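Local coordinates for glutamine cyclotransferase (Tannerella forsythia, PDB 6QRO), which probably catalyses, with the help of zinc, the cyclisation of N-terminal glutaminyl groups of peptides to pyroglutamate, at residues E76-A81 / K86-N91; D164-G169 / I254-Q259; A200-L205 / V230-T235. One frame throughout, in Å; residues are numbered along the deposited sequence.

Contact 1 (E76-A81 / K86-N91)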
loop_
_atom_site.group_PDB
_atom_site.type_symbol
_atom_site.label_atom_id
_atom_site.label_comp_id
_atom_site.label_asym_id
_atom_site.label_seq_id
_atom_site.Cartn_x
_atom_site.Cartn_y
_atom_site.Cartn_z
ATOM N N GLU A 76 -7.984 9.821 13.034
ATOM C CA GLU A 76 -9.401 9.667 12.750
ATOM C C GLU A 76 -9.841 10.890 11.952
ATOM O O GLU A 76 -9.733 12.024 12.426
ATOM C CB GLU A 76 -10.228 9.543 14.028
ATOM C CG GLU A 76 -9.826 8.441 15.015
ATOM C CD GLU A 76 -10.486 7.111 14.675
ATOM O OE1 GLU A 76 -10.298 6.132 15.423
ATOM O OE2 GLU A 76 -11.235 7.056 13.674
ATOM N N ALA A 77 -10.302 10.673 10.729
ATOM C CA ALA A 77 -10.722 11.806 9.927
ATOM C C ALA A 77 -12.013 11.476 9.213
ATOM O O ALA A 77 -12.184 10.375 8.678
ATOM C CB ALA A 77 -9.649 12.186 8.897
ATOM N N VAL A 78 -12.904 12.455 9.180
ATOM C CA VAL A 78 -14.161 12.332 8.459
ATOM C C VAL A 78 -13.879 12.902 7.075
ATOM O O VAL A 78 -13.759 14.116 6.904
ATOM C CB VAL A 78 -15.299 13.074 9.175
ATOM C CG1 VAL A 78 -16.643 12.837 8.484
ATOM C CG2 VAL A 78 -15.369 12.649 10.642
ATOM N N LEU A 79 -13.779 12.024 6.088
ATOM C CA LEU A 79 -13.421 12.401 4.734
ATOM C C LEU A 79 -14.645 12.268 3.846
ATOM O O LEU A 79 -15.518 11.441 4.099
ATOM C CB LEU A 79 -12.285 11.531 4.204
ATOM C CG LEU A 79 -11.109 11.397 5.174
ATOM C CD1 LEU A 79 -10.030 10.533 4.551
ATOM C CD2 LEU A 79 -10.568 12.770 5.548
ATOM N N THR A 80 -14.701 13.088 2.802
ATOM C CA THR A 80 -15.868 13.161 1.931
ATOM C C THR A 80 -15.553 12.443 0.624
ATOM O O THR A 80 -14.617 12.816 -0.093
ATOM C CB THR A 80 -16.273 14.621 1.683
ATOM O OG1 THR A 80 -16.555 15.257 2.932
ATOM C CG2 THR A 80 -17.521 14.708 0.822
ATOM N N ALA A 81 -16.322 11.392 0.341
ATOM C CA ALA A 81 -16.176 10.642 -0.891
ATOM C C ALA A 81 -16.737 11.443 -2.071
ATOM O O ALA A 81 -17.346 12.505 -1.904
ATOM C CB ALA A 81 -16.883 9.287 -0.777
ATOM N N LYS A 86 -19.718 11.008 4.012
ATOM C CA LYS A 86 -18.669 11.239 5.003
ATOM C C LYS A 86 -18.063 9.904 5.442
ATOM O O LYS A 86 -18.772 9.040 5.968
ATOM C CB LYS A 86 -19.217 12.003 6.213
ATOM C CG LYS A 86 -19.665 13.431 5.938
ATOM C CD LYS A 86 -18.523 14.265 5.370
ATOM C CE LYS A 86 -18.829 15.755 5.423
ATOM N NZ LYS A 86 -18.049 16.482 4.397
ATOM N N LEU A 87 -16.761 9.728 5.194
ATOM C CA LEU A 87 -16.067 8.480 5.490
ATOM C C LEU A 87 -15.306 8.629 6.806
ATOM O O LEU A 87 -14.453 9.516 6.944
ATOM C CB LEU A 87 -15.118 8.103 4.354
ATOM C CG LEU A 87 -15.813 8.032 2.988
ATOM C CD1 LEU A 87 -14.858 7.619 1.897
ATOM C CD2 LEU A 87 -17.054 7.146 3.033
ATOM N N LYS A 88 -15.592 7.730 7.746
ATOM C CA LYS A 88 -14.933 7.692 9.048
ATOM C C LYS A 88 -13.667 6.863 8.883
ATOM O O LYS A 88 -13.665 5.641 9.072
ATOM C CB LYS A 88 -15.871 7.100 10.092
ATOM C CG LYS A 88 -17.241 7.740 10.079
ATOM C CD LYS A 88 -17.268 9.130 10.660
ATOM C CE LYS A 88 -18.723 9.567 10.861
ATOM N NZ LYS A 88 -19.104 9.798 12.289
ATOM N N ALA A 89 -12.582 7.550 8.537
ATOM C CA ALA A 89 -11.312 6.944 8.172
ATOM C C ALA A 89 -10.357 6.855 9.358
ATOM O O ALA A 89 -10.443 7.633 10.304
ATOM C CB ALA A 89 -10.646 7.732 7.042
ATOM N N GLN A 90 -9.470 5.854 9.306
ATOM C CA GLN A 90 -8.354 5.697 10.235
ATOM C C GLN A 90 -7.081 5.555 9.408
ATOM O O GLN A 90 -6.916 4.558 8.706
ATOM C CB GLN A 90 -8.502 4.484 11.163
ATOM C CG GLN A 90 -9.644 4.477 12.155
ATOM C CD GLN A 90 -10.827 3.625 11.729
ATOM O OE1 GLN A 90 -10.778 2.945 10.721
ATOM N NE2 GLN A 90 -11.874 3.626 12.540
ATOM N N ASN A 91 -6.217 6.578 9.430
ATOM C CA ASN A 91 -4.837 6.429 8.969
ATOM C C ASN A 91 -4.004 5.844 10.107
ATOM O O ASN A 91 -3.956 6.418 11.203
ATOM C CB ASN A 91 -4.232 7.760 8.529
ATOM C CG ASN A 91 -4.883 8.333 7.263
ATOM O OD1 ASN A 91 -5.363 7.608 6.393
ATOM N ND2 ASN A 91 -4.841 9.643 7.147
#
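Ala77 and Ala89 face each other in a hydrogen-bonded pair of an antiparallel beta hairpin, the one formed by strands 71-80 and 86-96 at one border of the mixed sheet. Ala77 N donates its N-H to Ala89 O at 3.1 Å, and the return bond from Ala89 N to Ala77 O is 2.9 Å. The next hydrogen-bonded pair repeats this: Leu79 N reaches Leu87 O at 2.7 Å, with a nearly straight N-H...O angle of 167°. Its return bond, Leu87 N to Leu79 O, is modelled at 2.4 Å, a length to be doubted even though the donor aims well. Both amides and both carbonyls of each pair are therefore satisfied within the hairpin.

Several backbone groups of 86-91 that are not bonded to 76-81 find partners elsewhere. Asn50 binds Lys86 O through ND2 and Lys88 N through OD1, while Gln90 N and Gln90 O go to Asp164 OD2 and Trp110 NE1.

The face with the alanines and leucines is apolar: Leu79 CD1 lies 3.8 Å from Ala89 CB, and the methyl of Ala81 meets Leu87 CD1. Helix 184-191 covers Ala77 and Leu79, whereas Tyr168 packs on Ala81 and Leu87. The other face is largely exposed. There Lys86 bends at chi2 (-58°), its CB and CD pass across Val78 CG1 at about a right angle, and the ammonium arrives beside Thr80 OG1; the bond is plausible, its modelled length too short to trust. Val78 and Lys88 lie side by side, pointing the same way, and Val78 CG2 touches Lys88 CD. Glu76 and Gln90 lie side by side with carboxylate and amide planes 78° apart, and they touch through Glu76 OE2, 3.4 Å from Gln90 CG.

Contact 2 (D164-G169 / I254-Q259). With ZN (zinc ion), chain E.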
loop_
_atom_site.group_PDB
_atom_site.type_symbol
_atom_site.label_atom_id
_atom_site.label_comp_id
_atom_site.label_asym_id
_atom_site.label_seq_id
_atom_site.Cartn_x
_atom_site.Cartn_y
_atom_site.Cartn_z
ATOM N N ASP A 164 -6.049 4.933 4.681
ATOM C CA ASP A 164 -7.454 4.601 4.518
ATOM C C ASP A 164 -8.056 5.324 3.313
ATOM O O ASP A 164 -7.487 6.285 2.781
ATOM C CB ASP A 164 -8.228 4.971 5.786
ATOM C CG ASP A 164 -9.485 4.149 5.974
ATOM O OD1 ASP A 164 -9.875 3.410 5.040
ATOM O OD2 ASP A 164 -10.085 4.260 7.061
ATOM N N ALA A 165 -9.219 4.828 2.882
ATOM C CA ALA A 165 -10.092 5.534 1.937
ATOM C C ALA A 165 -9.342 5.927 0.666
ATOM O O ALA A 165 -9.591 6.986 0.082
ATOM C CB ALA A 165 -10.746 6.756 2.594
ATOM N N GLU A 166 -8.405 5.072 0.250
ATOM C CA GLU A 166 -7.673 5.265 -0.993
ATOM C C GLU A 166 -8.482 4.842 -2.207
ATOM O O GLU A 166 -8.323 5.436 -3.280
ATOM C CB GLU A 166 -6.380 4.457 -0.943
ATOM C CG GLU A 166 -5.516 4.427 -2.198
ATOM C CD GLU A 166 -5.828 3.214 -3.112
ATOM O OE1 GLU A 166 -6.766 2.456 -2.791
ATOM O OE2 GLU A 166 -5.126 2.999 -4.125
ATOM N N ASP A 167 -9.337 3.824 -2.054
ATOM C CA ASP A 167 -9.927 3.085 -3.164
ATOM C C ASP A 167 -11.432 3.312 -3.283
ATOM O O ASP A 167 -12.159 2.435 -3.761
ATOM C CB ASP A 167 -9.641 1.591 -3.014
ATOM C CG ASP A 167 -9.153 0.971 -4.296
ATOM O OD1 ASP A 167 -8.910 1.717 -5.255
ATOM O OD2 ASP A 167 -8.977 -0.241 -4.353
ATOM N N TYR A 168 -11.905 4.494 -2.879
ATOM C CA TYR A 168 -13.316 4.870 -2.895
ATOM C C TYR A 168 -13.585 5.885 -3.995
ATOM O O TYR A 168 -14.493 6.699 -3.887
ATOM C CB TYR A 168 -13.716 5.459 -1.541
ATOM C CG TYR A 168 -15.123 5.214 -1.017
ATOM C CD1 TYR A 168 -16.234 5.854 -1.597
ATOM C CD2 TYR A 168 -15.336 4.466 0.135
ATOM C CE1 TYR A 168 -17.512 5.676 -1.092
ATOM C CE2 TYR A 168 -16.615 4.298 0.662
ATOM C CZ TYR A 168 -17.702 4.908 0.048
ATOM O OH TYR A 168 -18.982 4.740 0.564
ATOM N N GLY A 169 -12.786 5.864 -5.056
ATOM C CA GLY A 169 -12.911 6.897 -6.053
ATOM C C GLY A 169 -14.116 6.685 -6.921
ATOM O O GLY A 169 -14.777 5.645 -6.863
ATOM N N ILE A 254 0.662 6.713 -12.725
ATOM C CA ILE A 254 -0.353 6.115 -11.866
ATOM C C ILE A 254 -0.767 7.077 -10.770
ATOM O O ILE A 254 0.086 7.643 -10.079
ATOM C CB ILE A 254 0.121 4.778 -11.265
ATOM C CG1 ILE A 254 0.524 3.832 -12.387
ATOM C CG2 ILE A 254 -0.984 4.132 -10.440
ATOM C CD1 ILE A 254 -0.646 3.347 -13.205
ATOM N N VAL A 255 -2.075 7.293 -10.648
ATOM C CA VAL A 255 -2.632 7.972 -9.482
ATOM C C VAL A 255 -2.569 7.023 -8.286
ATOM O O VAL A 255 -3.164 5.939 -8.311
ATOM C CB VAL A 255 -4.072 8.428 -9.764
ATOM C CG1 VAL A 255 -4.754 8.954 -8.492
ATOM C CG2 VAL A 255 -4.074 9.460 -10.896
ATOM N N ASP A 256 -1.774 7.377 -7.274
ATOM C CA ASP A 256 -1.688 6.530 -6.087
ATOM C C ASP A 256 -1.268 7.355 -4.883
ATOM O O ASP A 256 -0.917 8.529 -5.003
ATOM C CB ASP A 256 -0.721 5.360 -6.282
ATOM C CG ASP A 256 -1.196 4.107 -5.595
ATOM O OD1 ASP A 256 -1.974 4.220 -4.629
ATOM O OD2 ASP A 256 -0.802 3.014 -6.032
ATOM N N ASP A 257 -1.268 6.694 -3.716
ATOM C CA ASP A 257 -0.979 7.380 -2.458
ATOM C C ASP A 257 0.363 8.095 -2.495
ATOM O O ASP A 257 0.529 9.127 -1.844
ATOM C CB ASP A 257 -1.032 6.394 -1.286
ATOM C CG ASP A 257 -2.442 5.934 -0.973
ATOM O OD1 ASP A 257 -3.326 6.806 -0.892
ATOM O OD2 ASP A 257 -2.678 4.720 -0.799
ATOM N N HIS A 258 1.324 7.579 -3.257
ATOM C CA HIS A 258 2.646 8.201 -3.281
ATOM C C HIS A 258 2.615 9.579 -3.949
ATOM O O HIS A 258 3.465 10.424 -3.659
ATOM C CB HIS A 258 3.653 7.252 -3.930
ATOM C CG HIS A 258 3.429 7.015 -5.389
ATOM N ND1 HIS A 258 2.198 6.675 -5.907
ATOM C CD2 HIS A 258 4.289 7.029 -6.436
ATOM C CE1 HIS A 258 2.307 6.501 -7.211
ATOM N NE2 HIS A 258 3.562 6.718 -7.558
ATOM N N GLN A 259 1.653 9.813 -4.849
ATOM C CA GLN A 259 1.475 11.131 -5.466
ATOM C C GLN A 259 1.094 12.191 -4.435
ATOM O O GLN A 259 1.613 13.312 -4.450
ATOM C CB GLN A 259 0.405 11.042 -6.549
ATOM C CG GLN A 259 -0.136 12.379 -7.010
ATOM C CD GLN A 259 -1.314 12.254 -7.968
ATOM O OE1 GLN A 259 -2.069 13.214 -8.171
ATOM N NE2 GLN A 259 -1.484 11.063 -8.553
HETATM ZN ZN ZN E . -8.080 -0.247 -6.167
HETATM O O HOH W 1 -6.968 0.163 -7.464
#
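This is a small, buried meeting of acidic side chains, in which Glu166, from the loop after strand 157-163, reaches Asp256 and Asp257, where the chain enters helix 257-265. No hydrogen bond crosses it. Glu166 places CG anti to its backbone nitrogen (chi1 175°), which sets it against the carboxylate of Asp257: Glu166 CG is 3.2 Å from Asp257 OD2. The bend at chi2 then turns the Glu166 carboxylate towards Asp256, and Glu166 OE2 comes within 3.4 Å of Asp256 OD1, with the two carboxylate planes 36° apart.

Each aspartate has its own tie. Asp256 OD1 takes the amide of Asp257 at 2.7 Å (Asp257 N to Asp256 OD1) on its anti side, tilted 26° out of the carboxylate plane, and Asp257 OD1 is hydrogen-bonded to Ser186 OG. On the loop, Asp111 receives the backbone N-H of both Glu166 and Asp167, tying down this part of it.

The neighbouring Asp167 grips the zinc ion with both oxygens, OD1 at 2.3 Å and OD2 at 2.0 Å; Asp134, His288 and a water complete the coordination. Acidic side chains gathered beside a single zinc in this way are characteristic of the active site of type II glutaminyl cyclases, on the M28 peptidase fold.

Contact 3 (A200-L205 / V230-T235)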
loop_
_atom_site.group_PDB
_atom_site.type_symbol
_atom_site.label_atom_id
_atom_site.label_comp_id
_atom_site.label_asym_id
_atom_site.label_seq_id
_atom_site.Cartn_x
_atom_site.Cartn_y
_atom_site.Cartn_z
ATOM N N ALA A 200 10.908 12.112 6.070
ATOM C CA ALA A 200 11.438 10.820 5.692
ATOM C C ALA A 200 12.542 11.053 4.671
ATOM O O ALA A 200 12.484 12.005 3.888
ATOM C CB ALA A 200 10.359 9.894 5.123
ATOM N N GLU A 201 13.565 10.195 4.704
ATOM C CA GLU A 201 14.622 10.283 3.701
ATOM C C GLU A 201 14.034 10.066 2.320
ATOM O O GLU A 201 14.275 10.843 1.391
ATOM C CB GLU A 201 15.703 9.227 3.974
ATOM C CG GLU A 201 16.156 9.189 5.411
ATOM C CD GLU A 201 17.539 8.643 5.596
ATOM O OE1 GLU A 201 17.884 7.589 5.001
ATOM O OE2 GLU A 201 18.288 9.294 6.353
ATOM N N PHE A 202 13.252 9.002 2.181
ATOM C CA PHE A 202 12.461 8.697 1.000
ATOM C C PHE A 202 11.338 7.783 1.454
ATOM O O PHE A 202 11.320 7.314 2.594
ATOM C CB PHE A 202 13.327 8.082 -0.112
ATOM C CG PHE A 202 14.005 6.785 0.277
ATOM C CD1 PHE A 202 15.168 6.802 1.039
ATOM C CD2 PHE A 202 13.508 5.558 -0.148
ATOM C CE1 PHE A 202 15.805 5.631 1.386
ATOM C CE2 PHE A 202 14.144 4.382 0.193
ATOM C CZ PHE A 202 15.299 4.422 0.966
ATOM N N GLY A 203 10.409 7.522 0.546
ATOM C CA GLY A 203 9.258 6.701 0.855
ATOM C C GLY A 203 9.071 5.618 -0.183
ATOM O O GLY A 203 9.405 5.784 -1.354
ATOM N N ILE A 204 8.558 4.481 0.276
ATOM C CA ILE A 204 8.297 3.330 -0.582
ATOM C C ILE A 204 6.854 2.920 -0.374
ATOM O O ILE A 204 6.473 2.526 0.735
ATOM C CB ILE A 204 9.242 2.155 -0.286
ATOM C CG1 ILE A 204 10.700 2.572 -0.474
ATOM C CG2 ILE A 204 8.905 0.958 -1.154
ATOM C CD1 ILE A 204 11.688 1.457 -0.176
ATOM N N LEU A 205 6.056 3.011 -1.431
ATOM C CA LEU A 205 4.673 2.565 -1.407
ATOM C C LEU A 205 4.566 1.194 -2.060
ATOM O O LEU A 205 5.156 0.953 -3.116
ATOM C CB LEU A 205 3.754 3.570 -2.125
ATOM C CG LEU A 205 2.324 3.109 -2.436
ATOM C CD1 LEU A 205 1.537 2.883 -1.154
ATOM C CD2 LEU A 205 1.578 4.062 -3.378
ATOM N N VAL A 230 14.147 4.673 -7.057
ATOM C CA VAL A 230 13.802 3.633 -8.027
ATOM C C VAL A 230 15.049 2.840 -8.403
ATOM O O VAL A 230 15.021 1.604 -8.471
ATOM C CB VAL A 230 13.115 4.255 -9.255
ATOM C CG1 VAL A 230 12.751 3.178 -10.271
ATOM C CG2 VAL A 230 11.876 5.018 -8.815
ATOM N N GLU A 231 16.166 3.530 -8.650
ATOM C CA GLU A 231 17.408 2.820 -8.961
ATOM C C GLU A 231 17.858 1.972 -7.782
ATOM O O GLU A 231 18.266 0.822 -7.958
ATOM C CB GLU A 231 18.512 3.812 -9.343
ATOM C CG GLU A 231 18.344 4.370 -10.715
ATOM C CD GLU A 231 18.022 3.273 -11.702
ATOM O OE1 GLU A 231 16.878 3.236 -12.219
ATOM O OE2 GLU A 231 18.905 2.414 -11.912
ATOM N N LYS A 232 17.750 2.523 -6.570
ATOM C CA LYS A 232 18.105 1.810 -5.350
ATOM C C LYS A 232 17.284 0.528 -5.192
ATOM O O LYS A 232 17.822 -0.531 -4.843
ATOM C CB LYS A 232 17.896 2.755 -4.159
ATOM C CG LYS A 232 18.506 2.315 -2.842
ATOM C CD LYS A 232 18.150 3.277 -1.705
ATOM C CE LYS A 232 19.030 4.507 -1.758
ATOM N NZ LYS A 232 20.271 4.369 -0.951
ATOM N N VAL A 233 15.970 0.611 -5.417
ATOM C CA VAL A 233 15.105 -0.551 -5.244
ATOM C C VAL A 233 15.288 -1.547 -6.382
ATOM O O VAL A 233 15.372 -2.763 -6.156
ATOM C CB VAL A 233 13.644 -0.092 -5.098
ATOM C CG1 VAL A 233 12.682 -1.279 -5.186
ATOM C CG2 VAL A 233 13.463 0.641 -3.769
ATOM N N TRP A 234 15.334 -1.060 -7.622
ATOM C CA TRP A 234 15.457 -1.980 -8.748
ATOM C C TRP A 234 16.818 -2.651 -8.796
ATOM O O TRP A 234 16.912 -3.806 -9.223
ATOM C CB TRP A 234 15.163 -1.267 -10.069
ATOM C CG TRP A 234 13.747 -1.498 -10.485
ATOM C CD1 TRP A 234 13.319 -2.176 -11.584
ATOM C CD2 TRP A 234 12.572 -1.078 -9.786
ATOM N NE1 TRP A 234 11.949 -2.202 -11.617
ATOM C CE2 TRP A 234 11.463 -1.528 -10.529
ATOM C CE3 TRP A 234 12.348 -0.347 -8.614
ATOM C CZ2 TRP A 234 10.145 -1.276 -10.138
ATOM C CZ3 TRP A 234 11.048 -0.103 -8.226
ATOM C CH2 TRP A 234 9.957 -0.572 -8.989
ATOM N N THR A 235 17.875 -1.946 -8.384
ATOM C CA THR A 235 19.203 -2.547 -8.368
ATOM C C THR A 235 19.273 -3.660 -7.329
ATOM O O THR A 235 19.675 -4.789 -7.633
ATOM C CB THR A 235 20.243 -1.465 -8.086
ATOM O OG1 THR A 235 20.159 -0.451 -9.089
ATOM C CG2 THR A 235 21.645 -2.046 -8.074
#
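Glu231 O, one turn before Thr235 in the helical segment that brings Lys232 and Val233 against Phe202 and Ile204, is gripped twice. Thr235 N reaches Glu231 O at 2.8 Å, the ordinary helical bond, and Thr235 OG1 approaches the same Glu231 O at 2.5 Å from the opposite face of the carbonyl plane, with a C=O...O angle of 141°. The threonine hydroxyl is thus folded back onto its own helix.

Across the contact the meeting is purely apolar and light, and the backbones stay well apart: the nearest CA atoms, those of Ile204 and Val233, are 9.1 Å from each other. Side chains span the distance. Ile204 extends its chain through CG1, with chi2 fully stretched at 179°, and CD1 touches Val233 CG2 at 4.1 Å.

Here helix 227-239 packs over one side of the central sheet of an alpha/beta fold, within the connection that leads from strand 203-207 to its parallel neighbour 269-273. Val233 also leans on Leu270 of that neighbour, and Ile204 on Leu270 and Ile272, which puts the two residues in one apolar layer.

Phe202 projects from the same side of its segment as Ile204. Its CG sits between the backbone nitrogen and the carbonyl carbon (chi1 60°), and the ring reaches out until CZ meets Lys232 CD at 4.1 Å. The lysine chain runs about perpendicular to the phenylalanine and approaches the ring obliquely with a methylene. Tyr229 stacks on the Phe202 ring. The lysine bends at chi3 and chi4, about the bonds on both sides of CD, and its NZ ends in a salt bridge with Glu316 OE2 near the C terminus.

From the N terminus, contact 1 comes first and closes only the four-residue turn of its hairpin at the sheet border. Residues 164-169 then open contact 2, whose partner 254-259 lies 85 residues on; contact 3 is nested entirely inside that long loop. Contacts 1 and 2 touch directly, among others through a probable hydrogen bond between Asn91 OD1 and Asp164 N, joining the hairpin to the zinc-binding loop. Contacts 2 and 3 meet where Leu205 packs on Asp256, Asp257 and His258, as the chain enters helix 257-265. Contacts 1 and 3 do not touch; their centres lie about 29 Å apart on opposite sides of the chain's centre, though both contacts reach the same sheet.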